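PDB 2HTA: putative enzyme related to aldose 1-epimerase, which probably interconverts the alpha and beta anomers of glucose 6-phosphate and related hexose 6-phosphates as a mutarotase. Local coordinates for residues Q137-E140 with A141-K144. Sequence-based numbering, arbitrary orientation.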
ATOM      1  N   GLN A 137       3.630 -18.172   2.673  1.00 20.58           N
ATOM      2  CA  GLN A 137       3.415 -19.436   1.956  1.00 21.60           C
ATOM      3  C   GLN A 137       2.051 -19.992   2.253  1.00 20.86           C
ATOM      4  O   GLN A 137       1.480 -19.733   3.311  1.00 20.99           O
ATOM      5  CB  GLN A 137       4.452 -20.472   2.328  1.00 23.14           C
ATOM      6  CG  GLN A 137       5.862 -20.051   1.821  1.00 28.04           C
ATOM      7  CD  GLN A 137       6.840 -21.145   1.950  1.00 34.58           C
ATOM      8  OE1 GLN A 137       7.315 -21.403   3.045  1.00 35.56           O
ATOM      9  NE2 GLN A 137       7.157 -21.818   0.837  1.00 37.05           N
ATOM     10  N   SER A 138       1.543 -20.779   1.330  1.00 20.27           N
ATOM     11  CA  SER A 138       0.305 -21.515   1.577  1.00 19.09           C
ATOM     12  C   SER A 138       0.484 -22.506   2.713  1.00 20.55           C
ATOM     13  O   SER A 138       1.611 -22.901   3.067  1.00 20.85           O
ATOM     14  CB  SER A 138      -0.128 -22.266   0.289  1.00 19.00           C
ATOM     15  OG  SER A 138       0.957 -22.962  -0.263  1.00 18.63           O
ATOM     16  N   SER A 139      -0.624 -22.887   3.313  1.00 21.47           N
ATOM     17  CA  SER A 139      -0.605 -23.814   4.441  1.00 22.31           C
ATOM     18  C   SER A 139      -1.934 -24.560   4.343  1.00 23.11           C
ATOM     19  O   SER A 139      -2.788 -24.210   3.521  1.00 20.24           O
ATOM     20  CB  SER A 139      -0.592 -23.020   5.722  1.00 23.03           C
ATOM     21  OG  SER A 139      -1.804 -22.284   5.841  1.00 23.80           O
ATOM     22  N   GLU A 140      -2.133 -25.536   5.233  1.00 24.08           N
ATOM     23  CA  GLU A 140      -3.427 -26.204   5.263  1.00 23.77           C
ATOM     24  C   GLU A 140      -4.551 -25.208   5.507  1.00 23.79           C
ATOM     25  O   GLU A 140      -5.639 -25.306   4.895  1.00 24.97           O
ATOM     26  CB  GLU A 140      -3.437 -27.282   6.347  1.00 24.79           C
ATOM     27  CG  GLU A 140      -4.847 -27.902   6.481  1.00 26.52           C
ATOM     28  CD  GLU A 140      -4.899 -29.048   7.503  1.00 37.12           C
ATOM     29  OE1 GLU A 140      -3.818 -29.549   7.879  1.00 35.86           O
ATOM     30  OE2 GLU A 140      -6.033 -29.429   7.899  1.00 36.73           O
ATOM     31  N   ALA A 141      -4.324 -24.229   6.392  1.00 22.73           N
ATOM     32  CA  ALA A 141      -5.331 -23.186   6.598  1.00 22.63           C
ATOM     33  C   ALA A 141      -5.723 -22.369   5.324  1.00 22.41           C
ATOM     34  O   ALA A 141      -6.914 -22.174   5.040  1.00 21.20           O
ATOM     35  CB  ALA A 141      -4.916 -22.249   7.717  1.00 23.84           C
ATOM     36  N   THR A 142      -4.736 -21.902   4.551  1.00 21.39           N
ATOM     37  CA  THR A 142      -5.082 -21.144   3.362  1.00 21.21           C
ATOM     38  C   THR A 142      -5.711 -22.005   2.309  1.00 20.93           C
ATOM     39  O   THR A 142      -6.624 -21.553   1.596  1.00 21.36           O
ATOM     40  CB  THR A 142      -3.843 -20.377   2.756  1.00 20.71           C
ATOM     41  OG1 THR A 142      -2.926 -21.311   2.213  1.00 20.99           O
ATOM     42  CG2 THR A 142      -3.129 -19.511   3.857  1.00 20.99           C
ATOM     43  N   ARG A 143      -5.200 -23.225   2.153  1.00 20.54           N
ATOM     44  CA  ARG A 143      -5.784 -24.148   1.196  1.00 21.34           C
ATOM     45  C   ARG A 143      -7.247 -24.503   1.481  1.00 21.89           C
ATOM     46  O   ARG A 143      -7.935 -24.992   0.626  1.00 22.35           O
ATOM     47  CB  ARG A 143      -4.982 -25.438   1.109  1.00 22.09           C
ATOM     48  CG  ARG A 143      -3.601 -25.231   0.479  1.00 20.72           C
ATOM     49  CD  ARG A 143      -2.974 -26.586   0.191  1.00 22.87           C
ATOM     50  NE  ARG A 143      -2.792 -27.416   1.388  1.00 22.29           N
ATOM     51  CZ  ARG A 143      -1.686 -27.403   2.130  1.00 25.23           C
ATOM     52  NH1 ARG A 143      -1.569 -28.241   3.147  1.00 26.57           N
ATOM     53  NH2 ARG A 143      -0.686 -26.554   1.845  1.00 22.68           N
ATOM     54  N   LYS A 144      -7.696 -24.247   2.689  1.00 24.37           N
ATOM     55  CA  LYS A 144      -9.066 -24.517   3.051  1.00 24.82           C
ATOM     56  C   LYS A 144     -10.000 -23.633   2.253  1.00 26.64           C
ATOM     57  O   LYS A 144     -11.023 -24.112   1.750  1.00 27.68           O
ATOM     58  CB  LYS A 144      -9.255 -24.297   4.546  1.00 26.32           C
ATOM     59  CG  LYS A 144     -10.435 -25.064   5.064  1.00 28.22           C
ATOM     60  CD  LYS A 144     -10.660 -24.785   6.550  1.00 33.61           C
ATOM     61  CE  LYS A 144     -12.091 -25.125   6.963  1.00 38.41           C
ATOM     62  NZ  LYS A 144     -12.167 -25.108   8.469  1.00 41.00           N
TER
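Ser-139 and Thr-142 exchange hydrogen bonds in both directions. Thr-142 N donates to Ser-139 OG at 3.2 Å with an N-H...O angle of 165°, and Ser-139 N returns the favour to Thr-142 OG1 at 3.0 Å and 162°. Each hydroxyl is brought to the other residue's amide because it sits between its own backbone N and carbonyl carbon (chi1 65° in Ser-139, similar in Thr-142). The same rotation of Thr-142 leaves CG2 beside its backbone N, 3.7 Å from Ser-139 OG. This reciprocal pair is a capping box, with Ser-139 as N-cap of the short helix 140-145, which follows strand 130-137 at the surface of the mutarotase beta-sandwich. The N-cap amide and one first-turn amide, that of Thr-142, thus each gain a side-chain acceptor. The first turn closes behind the cap through Arg-143 N to Ser-139 O, 2.9 Å; the Lys-144 N to Glu-140 O bond is weak by its bent angle.

The Arg-143 chain, bent at chi3, lays one guanidinium face over the peptide joining Ser-139 to Glu-140. Ser-139 C and Glu-140 N stand 3.4 and 3.3 Å above that plane, both offset toward its rim. The two planes lie nearly parallel; NH2 also forms a salt bridge with Asp-149, and NH1 hydrogen-bonds a glycerol, probably from the crystallisation liquor. Asp-149 also accepts from Ser-138 OG, while Thr-142, the buried member of the group, packs against Leu-116 and Phe-150. The Glu-140 chain is extended beyond CG, its OE1 5.4 Å from Arg-143 NH1, too far for a salt bridge.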